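Local coordinates for peptide-binding protein (Photobacterium damsela subsp. piscicida, PDB 6SQX), which is a secreted NlpC/P60-family endopeptidase, probably of the cysteine type, that cleaves the peptidoglycan of potentially competing bacteria, at residues G326-L331 and I412-P417; F380-S385 and F468-L473; T440-G445 and S461-V466. All coordinates share one frame; numbering follows the deposited sequence. Where two conformers were deposited one is given.

In the fold
From the N terminus, 326-331 comes first, on helix 326-334, followed by 380-385 at the start of strand 382-387. Segment 412-417 then closes contact 1 over 80 intervening residues, bringing helix and sheet together. Next, 440-445 leaves edge strand 438-441. Segment 461-466, which lies in a loop, closes contact 3 soon after. Finally 468-473 closes contact 2. Contacts 1 and 2 therefore cross along the chain, whereas contact 3 is nested inside the loop of contact 2. All three reach one six-stranded antiparallel sheet: Leu-328 meets Leu-383 between contacts 1 and 2, Thr-440 bonds to Met-413 between contacts 1 and 3, and Phe-468 touches Trp-463 between contacts 2 and 3.

Contact 1: G326-L331 and I412-P417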
ATOM      1  N   GLY A 326      -1.275  -2.247   0.359  1.00 16.64           N
ATOM      2  CA  GLY A 326      -1.214  -0.811   0.133  1.00 16.59           C
ATOM      3  C   GLY A 326      -2.511  -0.122   0.522  1.00 15.53           C
ATOM      4  O   GLY A 326      -2.497   1.004   1.018  1.00 16.93           O
ATOM      5  N   LEU A 327      -3.646  -0.793   0.286  1.00 15.97           N
ATOM      6  CA  LEU A 327      -4.930  -0.222   0.697  1.00 15.71           C
ATOM      7  C   LEU A 327      -4.929   0.072   2.190  1.00 15.86           C
ATOM      8  O   LEU A 327      -5.365   1.152   2.647  1.00 16.43           O
ATOM      9  CB  LEU A 327      -6.038  -1.229   0.391  1.00 16.57           C
ATOM     10  CG  LEU A 327      -7.405  -0.902   0.992  1.00 16.64           C
ATOM     11  CD1 LEU A 327      -8.042   0.368   0.297  1.00 17.62           C
ATOM     12  CD2 LEU A 327      -8.367  -2.122   0.909  1.00 17.47           C
ATOM     13  N   LEU A 328      -4.498  -0.917   2.988  1.00 16.57           N
ATOM     14  CA  LEU A 328      -4.547  -0.752   4.436  1.00 17.03           C
ATOM     15  C   LEU A 328      -3.554   0.304   4.917  1.00 18.57           C
ATOM     16  O   LEU A 328      -3.892   1.135   5.775  1.00 19.21           O
ATOM     17  CB  LEU A 328      -4.287  -2.097   5.146  1.00 17.10           C
ATOM     18  CG  LEU A 328      -5.206  -3.216   4.636  1.00 17.66           C
ATOM     19  CD1 LEU A 328      -4.912  -4.523   5.443  1.00 18.62           C
ATOM     20  CD2 LEU A 328      -6.699  -2.852   4.733  1.00 19.98           C
ATOM     21  N   LYS A 329      -2.323   0.281   4.388  1.00 16.75           N
ATOM     22  CA  LYS A 329      -1.359   1.319   4.735  1.00 16.44           C
ATOM     23  C   LYS A 329      -1.936   2.708   4.441  1.00 15.60           C
ATOM     24  O   LYS A 329      -1.808   3.641   5.248  1.00 17.87           O
ATOM     25  CB  LYS A 329      -0.063   1.057   3.953  1.00 17.24           C
ATOM     26  CG  LYS A 329       1.011   2.128   4.177  1.00 18.14           C
ATOM     27  CD  LYS A 329       2.304   1.780   3.469  1.00 19.15           C
ATOM     28  CE  LYS A 329       3.321   2.896   3.481  1.00 20.03           C
ATOM     29  NZ  LYS A 329       3.750   3.224   4.897  1.00 20.91           N
ATOM     30  N   ARG A 330      -2.634   2.847   3.298  1.00 15.67           N
ATOM     31  CA  ARG A 330      -3.136   4.146   2.894  1.00 16.50           C
ATOM     32  C   ARG A 330      -4.265   4.587   3.828  1.00 16.78           C
ATOM     33  O   ARG A 330      -4.286   5.733   4.298  1.00 17.85           O
ATOM     34  CB  ARG A 330      -3.607   4.026   1.440  1.00 16.50           C
ATOM     35  CG  ARG A 330      -4.025   5.355   0.833  1.00 17.39           C
ATOM     36  CD  ARG A 330      -4.438   5.120  -0.629  1.00 18.63           C
ATOM     37  NE  ARG A 330      -4.725   6.405  -1.249  1.00 17.28           N
ATOM     38  CZ  ARG A 330      -5.206   6.540  -2.470  1.00 15.80           C
ATOM     39  NH1 ARG A 330      -5.442   5.448  -3.214  1.00 16.41           N
ATOM     40  NH2 ARG A 330      -5.439   7.784  -2.927  1.00 18.09           N
ATOM     41  N   LEU A 331      -5.241   3.693   4.082  1.00 16.59           N
ATOM     42  CA  LEU A 331      -6.349   4.055   4.965  1.00 17.12           C
ATOM     43  C   LEU A 331      -5.803   4.548   6.308  1.00 16.91           C
ATOM     44  O   LEU A 331      -6.207   5.595   6.832  1.00 18.96           O
ATOM     45  CB  LEU A 331      -7.266   2.846   5.190  1.00 18.25           C
ATOM     46  CG  LEU A 331      -8.306   2.983   6.333  1.00 18.47           C
ATOM     47  CD1 LEU A 331      -9.354   3.987   5.908  1.00 18.63           C
ATOM     48  CD2 LEU A 331      -8.937   1.631   6.704  1.00 19.54           C
ATOM     49  N   ILE A 412     -16.082 -10.706   8.766  1.00 22.08           N
ATOM     50  CA  ILE A 412     -15.916  -9.854   7.584  1.00 21.32           C
ATOM     51  C   ILE A 412     -14.627  -9.037   7.658  1.00 20.69           C
ATOM     52  O   ILE A 412     -14.043  -8.838   8.732  1.00 21.24           O
ATOM     53  CB  ILE A 412     -17.121  -8.907   7.359  1.00 22.72           C
ATOM     54  CG1 ILE A 412     -17.294  -8.020   8.606  1.00 24.38           C
ATOM     55  CG2 ILE A 412     -18.419  -9.704   7.119  1.00 22.38           C
ATOM     56  CD1 ILE A 412     -18.074  -6.766   8.366  1.00 27.30           C
ATOM     57  N   MET A 413     -14.185  -8.563   6.489  1.00 19.54           N
ATOM     58  CA  MET A 413     -12.985  -7.737   6.437  1.00 18.30           C
ATOM     59  C   MET A 413     -13.078  -6.724   5.300  1.00 18.14           C
ATOM     60  O   MET A 413     -13.722  -6.955   4.269  1.00 18.50           O
ATOM     61  CB  MET A 413     -11.715  -8.615   6.277  1.00 18.70           C
ATOM     62  CG  MET A 413     -11.830  -9.559   5.031  1.00 19.67           C
ATOM     63  SD  MET A 413     -10.222 -10.352   4.756  1.00 20.54           S
ATOM     64  CE  MET A 413     -10.614 -11.468   3.426  1.00 20.31           C
ATOM     65  N   PHE A 414     -12.383  -5.608   5.485  1.00 17.91           N
ATOM     66  CA  PHE A 414     -12.185  -4.609   4.438  1.00 17.68           C
ATOM     67  C   PHE A 414     -10.894  -4.984   3.725  1.00 16.75           C
ATOM     68  O   PHE A 414      -9.854  -5.173   4.394  1.00 17.24           O
ATOM     69  CB  PHE A 414     -12.043  -3.239   5.096  1.00 18.48           C
ATOM     70  CG  PHE A 414     -11.645  -2.140   4.160  1.00 18.03           C
ATOM     71  CD1 PHE A 414     -12.484  -1.741   3.121  1.00 18.55           C
ATOM     72  CD2 PHE A 414     -10.477  -1.412   4.383  1.00 19.39           C
ATOM     73  CE1 PHE A 414     -12.127  -0.667   2.284  1.00 18.54           C
ATOM     74  CE2 PHE A 414     -10.131  -0.347   3.562  1.00 19.99           C
ATOM     75  CZ  PHE A 414     -10.963   0.040   2.515  1.00 18.88           C
ATOM     76  N   ASN A 415     -10.922  -5.160   2.402  1.00 16.59           N
ATOM     77  CA  ASN A 415      -9.719  -5.658   1.743  1.00 16.70           C
ATOM     78  C   ASN A 415      -9.763  -5.393   0.245  1.00 16.33           C
ATOM     79  O   ASN A 415     -10.819  -5.059  -0.310  1.00 17.10           O
ATOM     80  CB  ASN A 415      -9.477  -7.150   2.099  1.00 17.82           C
ATOM     81  CG  ASN A 415     -10.488  -8.140   1.461  1.00 16.89           C
ATOM     82  OD1 ASN A 415     -10.103  -9.123   0.828  1.00 18.02           O
ATOM     83  ND2 ASN A 415     -11.776  -7.904   1.666  1.00 18.90           N
ATOM     84  N   ALA A 416      -8.607  -5.533  -0.409  1.00 17.05           N
ATOM     85  CA  ALA A 416      -8.466  -5.429  -1.854  1.00 16.10           C
ATOM     86  C   ALA A 416      -7.952  -6.777  -2.336  1.00 15.73           C
ATOM     87  O   ALA A 416      -6.744  -7.034  -2.293  1.00 17.74           O
ATOM     88  CB  ALA A 416      -7.491  -4.312  -2.261  1.00 16.55           C
ATOM     89  N   PRO A 417      -8.830  -7.677  -2.764  1.00 17.45           N
ATOM     90  CA  PRO A 417      -8.389  -8.975  -3.280  1.00 18.46           C
ATOM     91  C   PRO A 417      -8.404  -8.995  -4.797  1.00 18.10           C
ATOM     92  O   PRO A 417      -9.273  -8.348  -5.405  1.00 21.03           O
ATOM     93  CB  PRO A 417      -9.463  -9.920  -2.751  1.00 19.23           C
ATOM     94  CG  PRO A 417     -10.748  -9.085  -2.791  1.00 20.23           C
ATOM     95  CD  PRO A 417     -10.284  -7.620  -2.523  1.00 18.86           C
TER
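Leu-327 lays its CD2 methyl over one face of the Phe-414 ring, a CH-pi contact in which CD2 of Leu-327 stands 4.0 Å from the centroid of the Phe-414 ring, 25° off its normal. The methyl sits toward the rim, at 3.6 Å from Phe-414 CE2, and also reaches past the ring to the backbone at Asn-415. Leucine suits position 327, since its fork offers a second methyl, CD1, to Phe-414 CZ at 3.7 Å. Its first torsion, 169°, sets CG trans to the backbone N and carries the fork out from the helix.

Two further leucines touch the ring obliquely. Leu-331, one helical turn on, brings CD2 to 3.9 Å from Phe-414 CE2, and Leu-328 slides past in the opposite direction, its CD2 4.1 Å from Phe-414 CD2. Just past the strand, the small Ala-416 lets the chain come near the helix, an aliphatic contact with its CB 4.0 Å from Leu-327 CD2.

No hydrogen bond crosses between the segments. The CB of Asn-415 points away from the helix, and its amide has other partners: OD1 accepts from His-395 and ND2 bonds to Thr-440 OG1. Such a histidine-asparagine pair, near a helix that begins just after the oxidised Cys-324, is consistent with the papain-like active site of NlpC/P60 peptidases.

The axes of helix 326-331 and strand 412-415, parts of helix 326-334 and strand 408-415, stand nearly at right angles (86°). Helix 298-308 joins the same core through Tyr-308 against Leu-327 and Ile-305 against Phe-414, while strand 395-405 adds Met-400 to the ring's surroundings.

Contact 2: F380-S385 and F468-L473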
ATOM      1  N   PHE A 380     -11.818  -3.262  13.197  1.00 21.62           N
ATOM      2  CA  PHE A 380     -11.187  -2.063  12.658  1.00 21.03           C
ATOM      3  C   PHE A 380      -9.754  -1.880  13.128  1.00 20.98           C
ATOM      4  O   PHE A 380      -9.100  -0.913  12.683  1.00 22.78           O
ATOM      5  CB  PHE A 380     -11.989  -0.767  12.890  1.00 21.63           C
ATOM      6  CG  PHE A 380     -13.365  -0.793  12.258  1.00 22.65           C
ATOM      7  CD1 PHE A 380     -13.570  -0.366  10.939  1.00 22.70           C
ATOM      8  CD2 PHE A 380     -14.457  -1.245  12.972  1.00 25.07           C
ATOM      9  CE1 PHE A 380     -14.836  -0.406  10.356  1.00 24.44           C
ATOM     10  CE2 PHE A 380     -15.724  -1.283  12.397  1.00 25.49           C
ATOM     11  CZ  PHE A 380     -15.915  -0.853  11.091  1.00 25.32           C
ATOM     12  N   MET A 381      -9.223  -2.783  13.977  1.00 21.53           N
ATOM     13  CA  MET A 381      -7.880  -2.636  14.520  1.00 21.87           C
ATOM     14  C   MET A 381      -7.100  -3.944  14.483  1.00 22.41           C
ATOM     15  O   MET A 381      -6.107  -4.069  15.212  1.00 24.06           O
ATOM     16  CB  MET A 381      -7.939  -2.062  15.955  1.00 25.11           C
ATOM     17  CG  MET A 381      -8.280  -0.589  15.975  1.00 27.37           C
ATOM     18  SD  MET A 381      -6.950   0.440  15.274  1.00 29.25           S
ATOM     19  CE  MET A 381      -7.911   1.843  14.741  1.00 31.16           C
ATOM     20  N   THR A 382      -7.529  -4.924  13.698  1.00 20.85           N
ATOM     21  CA  THR A 382      -6.842  -6.209  13.607  1.00 20.71           C
ATOM     22  C   THR A 382      -6.661  -6.551  12.150  1.00 20.55           C
ATOM     23  O   THR A 382      -7.620  -6.463  11.385  1.00 21.08           O
ATOM     24  CB  THR A 382      -7.700  -7.304  14.245  1.00 24.25           C
ATOM     25  OG1 THR A 382      -8.061  -6.910  15.578  1.00 26.38           O
ATOM     26  CG2 THR A 382      -6.933  -8.635  14.297  1.00 25.47           C
ATOM     27  N   LEU A 383      -5.464  -6.946  11.754  1.00 20.55           N
ATOM     28  CA  LEU A 383      -5.203  -7.399  10.403  1.00 20.73           C
ATOM     29  C   LEU A 383      -5.324  -8.916  10.371  1.00 20.73           C
ATOM     30  O   LEU A 383      -4.794  -9.606  11.247  1.00 22.54           O
ATOM     31  CB  LEU A 383      -3.779  -7.011   9.991  1.00 20.86           C
ATOM     32  CG  LEU A 383      -3.365  -5.549  10.170  1.00 21.64           C
ATOM     33  CD1 LEU A 383      -1.969  -5.284   9.635  1.00 23.88           C
ATOM     34  CD2 LEU A 383      -4.384  -4.624   9.454  1.00 23.75           C
ATOM     35  N   VAL A 384      -6.013  -9.447   9.375  1.00 19.84           N
ATOM     36  CA  VAL A 384      -6.061 -10.884   9.123  0.71 19.28           C
ATOM     37  C   VAL A 384      -5.255 -11.156   7.866  1.00 19.35           C
ATOM     38  O   VAL A 384      -5.519 -10.549   6.821  1.00 19.72           O
ATOM     39  CB  VAL A 384      -7.505 -11.395   8.953  0.71 19.84           C
ATOM     40  CG1 VAL A 384      -7.524 -12.941   9.018  0.71 21.96           C
ATOM     41  CG2 VAL A 384      -8.408 -10.807  10.034  0.71 20.53           C
ATOM     42  N   SER A 385      -4.280 -12.068   7.953  1.00 19.92           N
ATOM     43  CA  SER A 385      -3.429 -12.358   6.822  1.00 20.33           C
ATOM     44  C   SER A 385      -3.477 -13.849   6.509  1.00 20.34           C
ATOM     45  O   SER A 385      -3.797 -14.672   7.364  1.00 21.18           O
ATOM     46  CB  SER A 385      -1.994 -11.860   7.056  1.00 20.37           C
ATOM     47  OG  SER A 385      -1.433 -12.409   8.255  1.00 21.70           O
ATOM     48  N   PHE A 468      -2.357 -18.465   8.306  1.00 23.48           N
ATOM     49  CA  PHE A 468      -3.557 -17.715   8.668  1.00 23.83           C
ATOM     50  C   PHE A 468      -3.253 -17.058  10.002  1.00 23.51           C
ATOM     51  O   PHE A 468      -2.925 -17.755  10.966  1.00 25.83           O
ATOM     52  CB  PHE A 468      -4.722 -18.713   8.786  1.00 24.27           C
ATOM     53  CG  PHE A 468      -6.082 -18.078   8.990  1.00 25.61           C
ATOM     54  CD1 PHE A 468      -6.441 -17.498  10.205  1.00 26.10           C
ATOM     55  CD2 PHE A 468      -7.009 -18.094   7.970  1.00 25.16           C
ATOM     56  CE1 PHE A 468      -7.701 -16.929  10.384  1.00 26.00           C
ATOM     57  CE2 PHE A 468      -8.269 -17.519   8.132  1.00 25.69           C
ATOM     58  CZ  PHE A 468      -8.617 -16.924   9.329  1.00 25.91           C
ATOM     59  N   ASN A 469      -3.311 -15.737  10.066  1.00 23.20           N
ATOM     60  CA  ASN A 469      -2.789 -15.016  11.226  1.00 22.99           C
ATOM     61  C   ASN A 469      -3.683 -13.833  11.537  1.00 23.16           C
ATOM     62  O   ASN A 469      -4.335 -13.293  10.656  1.00 23.55           O
ATOM     63  CB  ASN A 469      -1.392 -14.414  10.993  1.00 23.32           C
ATOM     64  CG  ASN A 469      -0.469 -15.348  10.245  1.00 24.18           C
ATOM     65  OD1 ASN A 469       0.010 -16.335  10.810  1.00 26.18           O
ATOM     66  ND2 ASN A 469      -0.223 -15.068   8.970  1.00 24.77           N
ATOM     67  N   THR A 470      -3.688 -13.410  12.789  1.00 23.79           N
ATOM     68  CA  THR A 470      -4.255 -12.133  13.178  1.00 22.99           C
ATOM     69  C   THR A 470      -3.175 -11.294  13.842  1.00 21.97           C
ATOM     70  O   THR A 470      -2.316 -11.827  14.566  1.00 25.04           O
ATOM     71  CB  THR A 470      -5.458 -12.276  14.138  1.00 24.52           C
ATOM     72  OG1 THR A 470      -5.072 -13.034  15.287  1.00 26.64           O
ATOM     73  CG2 THR A 470      -6.640 -12.947  13.431  1.00 26.54           C
ATOM     74  N   THR A 471      -3.220  -9.984  13.618  1.00 21.62           N
ATOM     75  CA  THR A 471      -2.263  -9.049  14.210  1.00 21.60           C
ATOM     76  C   THR A 471      -3.034  -7.844  14.737  1.00 21.61           C
ATOM     77  O   THR A 471      -3.608  -7.084  13.952  1.00 21.96           O
ATOM     78  CB  THR A 471      -1.230  -8.611  13.160  1.00 23.28           C
ATOM     79  OG1 THR A 471      -0.636  -9.763  12.532  1.00 25.04           O
ATOM     80  CG2 THR A 471      -0.151  -7.703  13.789  1.00 24.98           C
ATOM     81  N   LEU A 472      -3.037  -7.636  16.047  1.00 23.34           N
ATOM     82  CA  LEU A 472      -3.640  -6.431  16.607  1.00 24.94           C
ATOM     83  C   LEU A 472      -2.754  -5.228  16.321  1.00 25.71           C
ATOM     84  O   LEU A 472      -1.535  -5.303  16.460  1.00 29.75           O
ATOM     85  CB  LEU A 472      -3.713  -6.572  18.127  1.00 29.30           C
ATOM     86  CG  LEU A 472      -4.739  -7.521  18.698  1.00 34.96           C
ATOM     87  CD1 LEU A 472      -4.644  -7.499  20.247  1.00 35.75           C
ATOM     88  CD2 LEU A 472      -6.100  -7.112  18.224  1.00 35.86           C
ATOM     89  N   LEU A 473      -3.363  -4.085  16.010  1.00 24.75           N
ATOM     90  CA  LEU A 473      -2.616  -2.854  15.810  1.00 26.84           C
ATOM     91  C   LEU A 473      -2.484  -2.027  17.081  1.00 33.15           C
ATOM     92  O   LEU A 473      -1.617  -1.149  17.149  1.00 40.77           O
ATOM     93  CB  LEU A 473      -3.303  -1.988  14.758  1.00 26.49           C
ATOM     94  CG  LEU A 473      -3.440  -2.639  13.389  1.00 26.81           C
ATOM     95  CD1 LEU A 473      -4.126  -1.641  12.466  1.00 27.71           C
ATOM     96  CD2 LEU A 473      -2.062  -3.021  12.820  1.00 26.78           C
TER
HETATM   97  O   HOH W   1      -2.048 -10.768  10.368  1.00 22.45           O
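Strands 382-385 and 468-472 pair antiparallel inside the six-stranded sheet of the peptidase domain, with strand 395-405 beyond the first and strand 353-355 beyond the second. Leu-383 with Thr-471 and Ser-385 with Asn-469 are hydrogen-bonded pairs, each joined by two backbone bonds; Thr-382 with Leu-472 and Val-384 with Thr-470 are the non-hydrogen-bonded pairs between and beside them. Leu-473 N still donates to Met-381 O at 2.9 Å, prolonging the pairing by one bond beyond the strands.

At the other end a side-chain bond reinforces the backbone. Asn-469 ND2 donates to Ser-385 OG over 3.0 Å, nearly straight at 163°, and the hydroxyl lies in the plane of the amide. Serine and asparagine suit this hydrogen-bonded pair, supplying a short hydroxyl and an amide that can bond directly across it. Ser-385 places OG between its own N and carbonyl carbon (chi1 56°), where OG also meets a water at 2.7 Å. That water donates to Leu-383 O and to Thr-471 OG1, so it links the backbone carbonyl of Leu-383 with the hydroxyls of Ser-385 and Thr-471; Thr-471 OG1 has a second partner in Ala-347 O.

An antiparallel sheet with helices packed on it is the core of the papain-like fold of NlpC/P60 peptidases. Leu-383 packs on Leu-328 of helix 326-334 and meets Leu-473 at about a right angle, CD2 of Leu-473 being 3.9 Å from CG of Leu-383. On the opposite face the Thr-382 methyl CG2 rests 3.9 Å from Thr-470 CB. Helix 361-370 packs on this second face, its Leu-368 touching both Phe-468 and Thr-470.

Contact 3: T440-G445 and S461-V466; sequences TPIGIG and SLWNAV
Ile-442 stands over one face of the Trp-463 indole, the two side chains meeting at about a right angle. Its CG2 methyl is 3.7 Å from the centroid of the six-membered ring of Trp-463 and 18° off the normal, a CH-pi contact, and CB of Ile-442 comes to 3.5 Å from Trp-463 CZ2. The chi1 of -67° directs CG1 beside the backbone N and leaves CG2 to sit over the ring. A beta-branched residue is apt here, since CB and CG2 together spread across the benzo part.

The pyrrole part lies against Gly-443, the centre of an inverse gamma turn. With no side chain in the way, CA of Gly-443 approaches Trp-463 CD1 to 3.6 Å. Leu-462 reaches out separately: in one of its two conformers CD2 packs against Ile-442 O and Ile-444 CD1. Ser-461 forms an ST turn, its OG accepting from Trp-463 N two residues on; OG also bonds to Asp-446 OD1.

Lys-365 of helix 361-370 adds a cation-pi contact to the indole. No direct hydrogen bond joins the segments; the close pair Gly-443 N and Trp-463 NE1 are both donors. Instead one water donates to Ile-444 O at 2.8 Å and accepts from Leu-462 N at 2.9 Å. The join between the chain leaving edge strand 438-441 and the loop before strand 467-472 therefore rests on dispersion and CH-pi contact with the indole, while the water gives these two backbone groups their partner across the contact.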
ATOM      1  N   THR A 440     -15.857  -7.779   2.523  1.00 17.82           N
ATOM      2  CA  THR A 440     -16.214  -9.138   2.151  1.00 18.27           C
ATOM      3  C   THR A 440     -16.263 -10.032   3.383  1.00 18.46           C
ATOM      4  O   THR A 440     -15.644  -9.728   4.409  1.00 20.08           O
ATOM      5  CB  THR A 440     -15.193  -9.749   1.173  1.00 17.78           C
ATOM      6  OG1 THR A 440     -13.954  -9.960   1.877  1.00 18.72           O
ATOM      7  CG2 THR A 440     -14.911  -8.879   0.003  1.00 18.78           C
ATOM      8  N   PRO A 441     -16.944 -11.178   3.300  1.00 19.00           N
ATOM      9  CA  PRO A 441     -16.686 -12.252   4.277  1.00 20.43           C
ATOM     10  C   PRO A 441     -15.197 -12.567   4.279  1.00 20.20           C
ATOM     11  O   PRO A 441     -14.514 -12.404   3.274  1.00 20.13           O
ATOM     12  CB  PRO A 441     -17.482 -13.440   3.719  1.00 20.27           C
ATOM     13  CG  PRO A 441     -18.620 -12.767   2.899  1.00 19.85           C
ATOM     14  CD  PRO A 441     -17.892 -11.599   2.246  1.00 19.68           C
ATOM     15  N   ILE A 442     -14.710 -13.080   5.407  1.00 20.04           N
ATOM     16  CA  ILE A 442     -13.350 -13.619   5.429  1.00 19.89           C
ATOM     17  C   ILE A 442     -13.200 -14.687   4.351  1.00 20.32           C
ATOM     18  O   ILE A 442     -12.207 -14.715   3.601  1.00 20.15           O
ATOM     19  CB  ILE A 442     -13.029 -14.201   6.826  1.00 21.74           C
ATOM     20  CG1 ILE A 442     -12.979 -13.089   7.883  1.00 22.73           C
ATOM     21  CG2 ILE A 442     -11.755 -15.019   6.800  1.00 22.81           C
ATOM     22  CD1 ILE A 442     -11.758 -12.191   7.792  1.00 24.78           C
ATOM     23  N   GLY A 443     -14.178 -15.611   4.290  1.00 21.10           N
ATOM     24  CA  GLY A 443     -14.194 -16.672   3.295  1.00 21.29           C
ATOM     25  C   GLY A 443     -14.744 -16.145   1.977  1.00 19.99           C
ATOM     26  O   GLY A 443     -15.878 -16.495   1.574  1.00 20.75           O
ATOM     27  N   ILE A 444     -13.962 -15.282   1.308  1.00 20.15           N
ATOM     28  CA  ILE A 444     -14.436 -14.671   0.061  1.00 18.94           C
ATOM     29  C   ILE A 444     -14.912 -15.756  -0.887  1.00 18.49           C
ATOM     30  O   ILE A 444     -14.161 -16.674  -1.230  1.00 20.08           O
ATOM     31  CB  ILE A 444     -13.316 -13.868  -0.635  1.00 19.99           C
ATOM     32  CG1 ILE A 444     -12.753 -12.775   0.259  1.00 21.63           C
ATOM     33  CG2 ILE A 444     -13.868 -13.265  -1.954  1.00 20.45           C
ATOM     34  CD1 ILE A 444     -11.504 -12.131  -0.345  1.00 22.12           C
ATOM     35  N   GLY A 445     -16.144 -15.621  -1.399  1.00 18.96           N
ATOM     36  CA  GLY A 445     -16.649 -16.554  -2.377  1.00 19.86           C
ATOM     37  C   GLY A 445     -17.095 -17.909  -1.859  1.00 20.57           C
ATOM     38  O   GLY A 445     -17.577 -18.723  -2.661  1.00 21.35           O
ATOM     39  N   SER A 461     -10.926 -22.187  -0.057  1.00 22.33           N
ATOM     40  CA  SER A 461     -11.409 -21.203   0.910  1.00 21.87           C
ATOM     41  C   SER A 461     -10.263 -20.542   1.672  1.00 19.61           C
ATOM     42  O   SER A 461      -9.299 -21.199   2.082  1.00 21.03           O
ATOM     43  CB  SER A 461     -12.362 -21.843   1.914  1.00 23.37           C
ATOM     44  OG  SER A 461     -12.743 -20.878   2.888  1.00 24.26           O
ATOM     45  N   LEU A 462     -10.353 -19.220   1.863  1.00 21.18           N
ATOM     46  CA  LEU A 462      -9.340 -18.544   2.673  0.52 20.68           C
ATOM     47  C   LEU A 462      -9.289 -19.102   4.089  1.00 21.53           C
ATOM     48  O   LEU A 462      -8.238 -19.032   4.742  1.00 22.63           O
ATOM     49  CB  LEU A 462      -9.591 -17.036   2.719  0.52 19.87           C
ATOM     50  CG  LEU A 462      -9.060 -16.237   1.537  0.52 20.92           C
ATOM     51  CD1 LEU A 462      -9.789 -16.577   0.245  0.52 20.59           C
ATOM     52  CD2 LEU A 462      -9.137 -14.735   1.834  0.52 20.45           C
ATOM     53  N   TRP A 463     -10.403 -19.652   4.589  1.00 23.05           N
ATOM     54  CA  TRP A 463     -10.384 -20.268   5.921  1.00 23.34           C
ATOM     55  C   TRP A 463      -9.476 -21.479   5.985  1.00 24.19           C
ATOM     56  O   TRP A 463      -9.114 -21.896   7.096  1.00 24.77           O
ATOM     57  CB  TRP A 463     -11.788 -20.729   6.334  1.00 23.39           C
ATOM     58  CG  TRP A 463     -12.730 -19.612   6.678  1.00 23.64           C
ATOM     59  CD1 TRP A 463     -13.801 -19.163   5.929  1.00 23.95           C
ATOM     60  CD2 TRP A 463     -12.694 -18.794   7.856  1.00 23.67           C
ATOM     61  NE1 TRP A 463     -14.415 -18.134   6.585  1.00 23.67           N
ATOM     62  CE2 TRP A 463     -13.760 -17.878   7.763  1.00 24.26           C
ATOM     63  CE3 TRP A 463     -11.847 -18.740   8.975  1.00 24.59           C
ATOM     64  CZ2 TRP A 463     -14.031 -16.936   8.760  1.00 24.77           C
ATOM     65  CZ3 TRP A 463     -12.116 -17.819   9.969  1.00 24.89           C
ATOM     66  CH2 TRP A 463     -13.209 -16.925   9.862  1.00 24.11           C
ATOM     67  N   ASN A 464      -9.123 -22.068   4.834  1.00 24.12           N
ATOM     68  CA  ASN A 464      -8.264 -23.248   4.804  1.00 24.44           C
ATOM     69  C   ASN A 464      -6.829 -22.926   4.405  1.00 25.18           C
ATOM     70  O   ASN A 464      -6.040 -23.850   4.157  1.00 25.77           O
ATOM     71  CB  ASN A 464      -8.854 -24.321   3.881  1.00 26.68           C
ATOM     72  CG  ASN A 464     -10.199 -24.804   4.345  1.00 30.06           C
ATOM     73  OD1 ASN A 464     -11.180 -24.797   3.563  1.00 32.34           O
ATOM     74  ND2 ASN A 464     -10.285 -25.204   5.624  1.00 31.18           N
ATOM     75  N   ALA A 465      -6.460 -21.644   4.356  1.00 24.43           N
ATOM     76  CA  ALA A 465      -5.096 -21.273   3.992  1.00 24.12           C
ATOM     77  C   ALA A 465      -4.102 -21.905   4.965  1.00 26.34           C
ATOM     78  O   ALA A 465      -4.363 -22.003   6.166  1.00 27.71           O
ATOM     79  CB  ALA A 465      -4.968 -19.740   3.988  1.00 24.20           C
ATOM     80  N   VAL A 466      -2.951 -22.331   4.442  1.00 26.35           N
ATOM     81  CA  VAL A 466      -1.956 -22.954   5.315  1.00 27.19           C
ATOM     82  C   VAL A 466      -1.485 -21.954   6.364  1.00 27.57           C
ATOM     83  O   VAL A 466      -1.392 -22.270   7.560  1.00 28.66           O
ATOM     84  CB  VAL A 466      -0.792 -23.519   4.483  1.00 28.41           C
ATOM     85  CG1 VAL A 466       0.302 -24.008   5.408  1.00 27.77           C
ATOM     86  CG2 VAL A 466      -1.282 -24.669   3.565  1.00 29.79           C
TER
HETATM   87  O   HOH W   2     -12.775 -18.219   0.680  1.00 22.35           O